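Local coordinates for protein eukaryotic Translation Initiation 4E (PDB 3HXI) that binds the 7-methylguanosine cap at the 5' end of mRNA and, as in other eIF4E proteins, probably helps recruit the message for translation initiation, at residues A26-W29 and D30-L33; D70-K74 and W75-K79. One frame throughout, in Å; residues are numbered along the deposited sequence.

Contacts 1 and 2 supply the two tryptophans of the cap-binding slot. W29 of 26-33 and W75 of 70-79 stack on the two faces of the 7-methylguanine of GTG, while W75 N and the E76 carboxylate of contact 2 read its edge. The centres of the contacts are about 15 Å apart, yet the loops touch directly. A salt bridge of 2.8 Å joins D30 OD2 to K74 NZ. W29 CZ3 packs on K74 CB at 3.7 Å. W29 CH2 lies against P73 O at 3.6 Å. Of the two contacts, the second guanosine of GTG touches contact 1 alone, around L27, D28 and C32.

Contact 1: A26-W29 and D30-L33; sequences ALDW and DECL. With GTG (7-methyl-guanosine-5'-triphosphate-5'-guanosine), chain C.
The loop that carries the first tryptophan of the eIF4E cap slot turns back on itself here: D28 meets E31, L27 meets C32, and W29 meets L33. D28 N donates to E31 OE1 over 2.9 Å with an N-H...O angle of 160°, reaching the oxygen on its anti side and 21° out of the carboxylate plane. This bond draws the two acidic side chains alongside each other. They point the same way with their carboxylates nearly parallel, D28 OD2 and E31 OE1 being 3.9 Å apart, so the like charges probably repel and the backbone N-H may offset part of that cost. C32 N closes the turn on W29 O at 3.1 Å, its N-H coming from above the carbonyl plane, while D28 O receives weak bonds from the amides of E31 and C32. L27 CB rests on C32 SG at 3.9 Å. L27 O also takes a weak bond from N2B of the second guanosine of GTG. The indole of W29 lies flat against the 7-methylguanine, with GTG C4A 3.4 Å above the plane and over the ring centre. With CG anti to the backbone N (chi1 -176°), the ring is carried out from the turn toward the base, and CD1 comes within 3.1 Å of the ribose oxygen GTG O4D. L33 crosses the six-membered end of the indole, its CD1 3.5 Å from W29 CZ3. D30 turns its carboxylate to K74 of the neighbouring loop. The turn joins strand 11-21 to strand 33-41: C32 bonds through its backbone to Q22, L33 begins the second strand, and W29 and L33 both pack on F21 of strand 11-21 and Y65 of strand 63-68.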
loop_
_atom_site.group_PDB
_atom_site.type_symbol
_atom_site.label_atom_id
_atom_site.label_comp_id
_atom_site.label_asym_id
_atom_site.label_seq_id
_atom_site.Cartn_x
_atom_site.Cartn_y
_atom_site.Cartn_z
ATOM N N ALA A 26 -16.538 20.245 2.268
ATOM C CA ALA A 26 -17.580 19.955 3.246
ATOM C C ALA A 26 -17.870 18.459 3.411
ATOM O O ALA A 26 -18.960 18.070 3.841
ATOM C CB ALA A 26 -18.868 20.730 2.911
ATOM N N LEU A 27 -16.898 17.617 3.067
ATOM C CA LEU A 27 -16.982 16.207 3.441
ATOM C C LEU A 27 -15.900 15.914 4.474
ATOM O O LEU A 27 -14.797 16.461 4.385
ATOM C CB LEU A 27 -16.823 15.297 2.218
ATOM C CG LEU A 27 -17.961 15.250 1.192
ATOM C CD1 LEU A 27 -17.527 14.420 -0.004
ATOM C CD2 LEU A 27 -19.243 14.685 1.806
ATOM N N ASP A 28 -16.218 15.073 5.457
ATOM C CA ASP A 28 -15.211 14.601 6.407
ATOM C C ASP A 28 -14.203 13.756 5.632
ATOM O O ASP A 28 -14.529 13.238 4.554
ATOM C CB ASP A 28 -15.852 13.770 7.524
ATOM C CG ASP A 28 -16.737 14.607 8.456
ATOM O OD1 ASP A 28 -16.631 15.848 8.456
ATOM O OD2 ASP A 28 -17.540 14.017 9.186
ATOM N N TRP A 29 -12.995 13.620 6.175
ATOM C CA TRP A 29 -11.943 12.853 5.508
ATOM C C TRP A 29 -12.427 11.456 5.072
ATOM O O TRP A 29 -12.247 11.061 3.916
ATOM C CB TRP A 29 -10.673 12.758 6.374
ATOM C CG TRP A 29 -9.538 12.050 5.654
ATOM C CD1 TRP A 29 -8.579 12.621 4.862
ATOM C CD2 TRP A 29 -9.265 10.644 5.665
ATOM N NE1 TRP A 29 -7.713 11.641 4.379
ATOM C CE2 TRP A 29 -8.125 10.424 4.852
ATOM C CE3 TRP A 29 -9.874 9.546 6.284
ATOM C CZ2 TRP A 29 -7.595 9.140 4.633
ATOM C CZ3 TRP A 29 -9.341 8.277 6.079
ATOM C CH2 TRP A 29 -8.210 8.088 5.256
ATOM N N ASP A 30 -13.051 10.715 5.984
ATOM C CA ASP A 30 -13.431 9.338 5.661
ATOM C C ASP A 30 -14.558 9.256 4.629
ATOM O O ASP A 30 -14.699 8.249 3.945
ATOM C CB ASP A 30 -13.759 8.531 6.931
ATOM C CG ASP A 30 -14.937 9.084 7.707
ATOM O OD1 ASP A 30 -15.356 10.235 7.471
ATOM O OD2 ASP A 30 -15.442 8.350 8.584
ATOM N N GLU A 31 -15.345 10.325 4.522
ATOM C CA GLU A 31 -16.440 10.409 3.553
ATOM C C GLU A 31 -15.927 10.639 2.129
ATOM O O GLU A 31 -16.679 10.509 1.162
ATOM C CB GLU A 31 -17.398 11.536 3.943
ATOM C CG GLU A 31 -18.078 11.295 5.278
ATOM C CD GLU A 31 -19.042 12.386 5.675
ATOM O OE1 GLU A 31 -18.728 13.587 5.505
ATOM O OE2 GLU A 31 -20.119 12.028 6.197
ATOM N N CYS A 32 -14.649 10.989 2.008
ATOM C CA CYS A 32 -14.036 11.196 0.699
ATOM C C CYS A 32 -13.526 9.890 0.101
ATOM O O CYS A 32 -13.134 9.863 -1.069
ATOM C CB CYS A 32 -12.883 12.201 0.770
ATOM S SG CYS A 32 -13.341 13.905 1.217
ATOM N N LEU A 33 -13.549 8.831 0.910
ATOM C CA LEU A 33 -13.145 7.488 0.495
ATOM C C LEU A 33 -14.314 6.745 -0.115
ATOM O O LEU A 33 -15.442 6.806 0.406
ATOM C CB LEU A 33 -12.650 6.688 1.691
ATOM C CG LEU A 33 -11.303 7.087 2.265
ATOM C CD1 LEU A 33 -11.145 6.490 3.663
ATOM C CD2 LEU A 33 -10.155 6.662 1.347
HETATM P PA GTG C . -2.354 13.132 3.919
HETATM O O1A GTG C . -3.202 13.258 2.682
HETATM O O2A GTG C . -1.665 11.835 4.286
HETATM O O3A GTG C . -1.247 14.290 4.026
HETATM P PB GTG C . -0.751 15.327 2.926
HETATM O O1B GTG C . -0.320 14.624 1.663
HETATM O O2B GTG C . 0.233 16.237 3.653
HETATM O O3B GTG C . -2.094 16.183 2.702
HETATM N N9A GTG C . -6.197 11.814 7.414
HETATM C C8A GTG C . -5.329 11.064 6.727
HETATM N N7A GTG C . -5.515 9.768 7.064
HETATM C C7X GTG C . -4.727 8.648 6.492
HETATM C C5A GTG C . -6.502 9.726 7.962
HETATM C C6A GTG C . -7.094 8.653 8.639
HETATM O O6A GTG C . -6.741 7.463 8.474
HETATM N N1A GTG C . -8.081 8.934 9.526
HETATM C C2A GTG C . -8.489 10.229 9.718
HETATM N N2A GTG C . -9.470 10.533 10.586
HETATM N N3A GTG C . -7.916 11.259 9.056
HETATM C C4A GTG C . -6.931 11.013 8.175
HETATM O O5D GTG C . -3.308 13.467 5.138
HETATM C C5D GTG C . -3.980 14.722 5.163
HETATM C C4D GTG C . -4.923 14.757 6.346
HETATM O O4D GTG C . -5.960 13.812 6.125
HETATM C C3D GTG C . -4.282 14.355 7.658
HETATM O O3D GTG C . -3.578 15.445 8.249
HETATM C C2D GTG C . -5.487 13.922 8.459
HETATM O O2D GTG C . -6.152 15.074 9.000
HETATM C C1D GTG C . -6.367 13.288 7.388
HETATM P PG GTG C . -2.362 17.293 1.572
HETATM O O1G GTG C . -1.445 17.175 0.397
HETATM O O2G GTG C . -2.527 18.636 2.263
HETATM O O5E GTG C . -3.831 16.831 1.113
HETATM C C5E GTG C . -4.000 15.651 0.330
HETATM C C4E GTG C . -5.457 15.492 -0.053
HETATM O O4E GTG C . -6.228 15.308 1.138
HETATM C C3E GTG C . -6.031 16.723 -0.729
HETATM O O3E GTG C . -7.096 16.273 -1.583
HETATM C C2E GTG C . -6.646 17.528 0.408
HETATM O O2E GTG C . -7.710 18.390 -0.026
HETATM C C1E GTG C . -7.159 16.397 1.288
HETATM N N9B GTG C . -7.264 16.656 2.738
HETATM C C8B GTG C . -6.017 16.996 3.381
HETATM N N7B GTG C . -6.449 17.131 4.768
HETATM C C5B GTG C . -7.784 16.845 4.833
HETATM C C6B GTG C . -8.757 16.803 5.940
HETATM O O6B GTG C . -8.341 17.072 7.099
HETATM N N1B GTG C . -10.052 16.495 5.645
HETATM C C2B GTG C . -10.461 16.210 4.361
HETATM N N2B GTG C . -11.751 15.895 4.086
HETATM N N3B GTG C . -9.614 16.227 3.302
HETATM C C4B GTG C . -8.312 16.518 3.497
#

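Contact 2: D70-K74 and W75-K79; sequences DIMPK and WEDPK. With GTG (7-methyl-guanosine-5'-triphosphate-5'-guanosine), chain C.
A type I turn from K74 to D77, closed by D77 N donating to K74 O at 3.3 Å, follows directly on an inverse gamma turn centred on P73. D77 then folds its side chain back to the start of the loop. With CG anti to the backbone N (chi1 -164°), its carboxylate sits between the amides of M72 and K79. M72 N meets D77 OD1 at 2.9 Å from well above the carboxylate plane, whereas K79 N reaches D77 OD2 at 3.0 Å on the anti side and close to the plane. The second is a capping bond: D77 is the N-cap residue of helix 78-81, so one carboxylate ties the loop to the helix start. Two waters lie between this group and D70 O, one beside each carboxylate oxygen, and I71 CG2 packs on D77 OD2 at 3.7 Å. Toward the cap, the aliphatic chain of K74 crosses E76 at about a right angle, CE lying 3.4 Å from E76 OE1, while its NZ turns to D30. E76 bends at CB-CG (chi2 75°), which brings its carboxylate to the edge of the 7-methylguanine. GTG N1A donates to E76 OE1 at 2.9 Å and 166°, and GTG N2A adds a weak bond to E76 OE2, an oxygen also held by R174. W75 N gives its hydrogen to GTG O6A over 2.8 Å. The W75 indole stacks on the same base, GTG C6A lying 3.3 Å above the ring plane and offset toward the rim. W75 NE1 bonds to Q173, helping to fix the ring's rotation. The base sandwiched between W75 and W29, with a glutamate reading its N1 and N2, is the classic eIF4E cap-binding site; stacking on both faces suits the positively charged ring.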
loop_
_atom_site.group_PDB
_atom_site.type_symbol
_atom_site.label_atom_id
_atom_site.label_comp_id
_atom_site.label_asym_id
_atom_site.label_seq_id
_atom_site.Cartn_x
_atom_site.Cartn_y
_atom_site.Cartn_z
ATOM N N ASP A 70 -11.221 -6.890 5.269
ATOM C CA ASP A 70 -11.768 -6.693 6.626
ATOM C C ASP A 70 -11.247 -5.441 7.333
ATOM O O ASP A 70 -11.697 -5.109 8.433
ATOM C CB ASP A 70 -11.516 -7.923 7.496
ATOM C CG ASP A 70 -12.549 -9.013 7.268
ATOM O OD1 ASP A 70 -13.676 -8.684 6.832
ATOM O OD2 ASP A 70 -12.233 -10.194 7.533
ATOM N N ILE A 71 -10.305 -4.759 6.691
ATOM C CA ILE A 71 -9.628 -3.614 7.293
ATOM C C ILE A 71 -10.025 -2.343 6.557
ATOM O O ILE A 71 -9.753 -2.198 5.365
ATOM C CB ILE A 71 -8.088 -3.760 7.208
ATOM C CG1 ILE A 71 -7.645 -5.107 7.791
ATOM C CG2 ILE A 71 -7.401 -2.576 7.928
ATOM C CD1 ILE A 71 -6.172 -5.381 7.658
ATOM N N MET A 72 -10.673 -1.430 7.270
ATOM C CA MET A 72 -11.002 -0.132 6.722
ATOM C C MET A 72 -9.704 0.644 6.494
ATOM O O MET A 72 -8.761 0.536 7.295
ATOM C CB MET A 72 -11.926 0.639 7.674
ATOM C CG MET A 72 -13.363 0.148 7.648
ATOM S SD MET A 72 -14.407 1.083 8.777
ATOM C CE MET A 72 -13.776 0.509 10.359
ATOM N N PRO A 73 -9.628 1.389 5.378
ATOM C CA PRO A 73 -8.405 2.136 5.089
ATOM C C PRO A 73 -8.311 3.448 5.874
ATOM O O PRO A 73 -8.289 4.528 5.279
ATOM C CB PRO A 73 -8.535 2.420 3.588
ATOM C CG PRO A 73 -9.997 2.547 3.374
ATOM C CD PRO A 73 -10.639 1.553 4.307
ATOM N N LYS A 74 -8.260 3.363 7.201
ATOM C CA LYS A 74 -8.154 4.559 8.022
ATOM C C LYS A 74 -7.552 4.204 9.368
ATOM O O LYS A 74 -7.603 3.040 9.786
ATOM C CB LYS A 74 -9.516 5.273 8.173
ATOM C CG LYS A 74 -10.589 4.501 8.933
ATOM C CD LYS A 74 -12.009 5.044 8.635
ATOM C CE LYS A 74 -12.385 6.270 9.482
ATOM N NZ LYS A 74 -13.877 6.369 9.705
ATOM N N TRP A 75 -6.954 5.195 10.034
ATOM C CA TRP A 75 -6.214 4.941 11.262
ATOM C C TRP A 75 -7.129 4.316 12.298
ATOM O O TRP A 75 -6.686 3.522 13.150
ATOM C CB TRP A 75 -5.656 6.240 11.847
ATOM C CG TRP A 75 -4.613 6.951 11.005
ATOM C CD1 TRP A 75 -3.583 6.387 10.305
ATOM C CD2 TRP A 75 -4.493 8.366 10.832
ATOM N NE1 TRP A 75 -2.849 7.366 9.669
ATOM C CE2 TRP A 75 -3.374 8.592 9.990
ATOM C CE3 TRP A 75 -5.210 9.467 11.317
ATOM C CZ2 TRP A 75 -2.968 9.865 9.618
ATOM C CZ3 TRP A 75 -4.799 10.748 10.948
ATOM C CH2 TRP A 75 -3.692 10.936 10.102
ATOM N N GLU A 76 -8.405 4.684 12.217
ATOM C CA GLU A 76 -9.395 4.321 13.245
ATOM C C GLU A 76 -9.711 2.817 13.366
ATOM O O GLU A 76 -10.220 2.372 14.418
ATOM C CB GLU A 76 -10.663 5.170 13.078
ATOM C CG GLU A 76 -10.455 6.652 13.449
ATOM C CD GLU A 76 -9.668 7.471 12.416
ATOM O OE1 GLU A 76 -9.617 7.112 11.218
ATOM O OE2 GLU A 76 -9.085 8.496 12.827
ATOM N N ASP A 77 -9.392 2.044 12.323
ATOM C CA ASP A 77 -9.555 0.584 12.326
ATOM C C ASP A 77 -8.673 -0.092 13.370
ATOM O O ASP A 77 -7.504 0.280 13.512
ATOM C CB ASP A 77 -9.235 0.017 10.939
ATOM C CG ASP A 77 -9.745 -1.406 10.758
ATOM O OD1 ASP A 77 -10.814 -1.565 10.157
ATOM O OD2 ASP A 77 -9.085 -2.354 11.216
ATOM N N PRO A 78 -9.226 -1.094 14.103
ATOM C CA PRO A 78 -8.496 -1.789 15.176
ATOM C C PRO A 78 -7.175 -2.344 14.675
ATOM O O PRO A 78 -6.178 -2.336 15.402
ATOM C CB PRO A 78 -9.432 -2.948 15.559
ATOM C CG PRO A 78 -10.780 -2.506 15.140
ATOM C CD PRO A 78 -10.606 -1.610 13.953
ATOM N N LYS A 79 -7.160 -2.795 13.424
ATOM C CA LYS A 79 -5.947 -3.348 12.823
ATOM C C LYS A 79 -4.923 -2.276 12.421
ATOM O O LYS A 79 -3.759 -2.597 12.204
ATOM C CB LYS A 79 -6.289 -4.239 11.627
ATOM C CG LYS A 79 -7.105 -5.491 11.979
ATOM C CD LYS A 79 -6.264 -6.572 12.594
ATOM C CE LYS A 79 -5.257 -7.127 11.591
ATOM N NZ LYS A 79 -4.268 -7.988 12.301
HETATM P PA GTG C . -2.354 13.132 3.919
HETATM O O1A GTG C . -3.202 13.258 2.682
HETATM O O2A GTG C . -1.665 11.835 4.286
HETATM O O3A GTG C . -1.247 14.290 4.026
HETATM P PB GTG C . -0.751 15.327 2.926
HETATM O O1B GTG C . -0.320 14.624 1.663
HETATM O O2B GTG C . 0.233 16.237 3.653
HETATM O O3B GTG C . -2.094 16.183 2.702
HETATM N N9A GTG C . -6.197 11.814 7.414
HETATM C C8A GTG C . -5.329 11.064 6.727
HETATM N N7A GTG C . -5.515 9.768 7.064
HETATM C C7X GTG C . -4.727 8.648 6.492
HETATM C C5A GTG C . -6.502 9.726 7.962
HETATM C C6A GTG C . -7.094 8.653 8.639
HETATM O O6A GTG C . -6.741 7.463 8.474
HETATM N N1A GTG C . -8.081 8.934 9.526
HETATM C C2A GTG C . -8.489 10.229 9.718
HETATM N N2A GTG C . -9.470 10.533 10.586
HETATM N N3A GTG C . -7.916 11.259 9.056
HETATM C C4A GTG C . -6.931 11.013 8.175
HETATM O O5D GTG C . -3.308 13.467 5.138
HETATM C C5D GTG C . -3.980 14.722 5.163
HETATM C C4D GTG C . -4.923 14.757 6.346
HETATM O O4D GTG C . -5.960 13.812 6.125
HETATM C C3D GTG C . -4.282 14.355 7.658
HETATM O O3D GTG C . -3.578 15.445 8.249
HETATM C C2D GTG C . -5.487 13.922 8.459
HETATM O O2D GTG C . -6.152 15.074 9.000
HETATM C C1D GTG C . -6.367 13.288 7.388
HETATM P PG GTG C . -2.362 17.293 1.572
HETATM O O1G GTG C . -1.445 17.175 0.397
HETATM O O2G GTG C . -2.527 18.636 2.263
HETATM O O5E GTG C . -3.831 16.831 1.113
HETATM C C5E GTG C . -4.000 15.651 0.330
HETATM C C4E GTG C . -5.457 15.492 -0.053
HETATM O O4E GTG C . -6.228 15.308 1.138
HETATM C C3E GTG C . -6.031 16.723 -0.729
HETATM O O3E GTG C . -7.096 16.273 -1.583
HETATM C C2E GTG C . -6.646 17.528 0.408
HETATM O O2E GTG C . -7.710 18.390 -0.026
HETATM C C1E GTG C . -7.159 16.397 1.288
HETATM N N9B GTG C . -7.264 16.656 2.738
HETATM C C8B GTG C . -6.017 16.996 3.381
HETATM N N7B GTG C . -6.449 17.131 4.768
HETATM C C5B GTG C . -7.784 16.845 4.833
HETATM C C6B GTG C . -8.757 16.803 5.940
HETATM O O6B GTG C . -8.341 17.072 7.099
HETATM N N1B GTG C . -10.052 16.495 5.645
HETATM C C2B GTG C . -10.461 16.210 4.361
HETATM N N2B GTG C . -11.751 15.895 4.086
HETATM N N3B GTG C . -9.614 16.227 3.302
HETATM C C4B GTG C . -8.312 16.518 3.497
HETATM O O HOH W 1 -10.266 -4.761 10.989
HETATM O O HOH W 2 -12.891 -3.097 10.620
#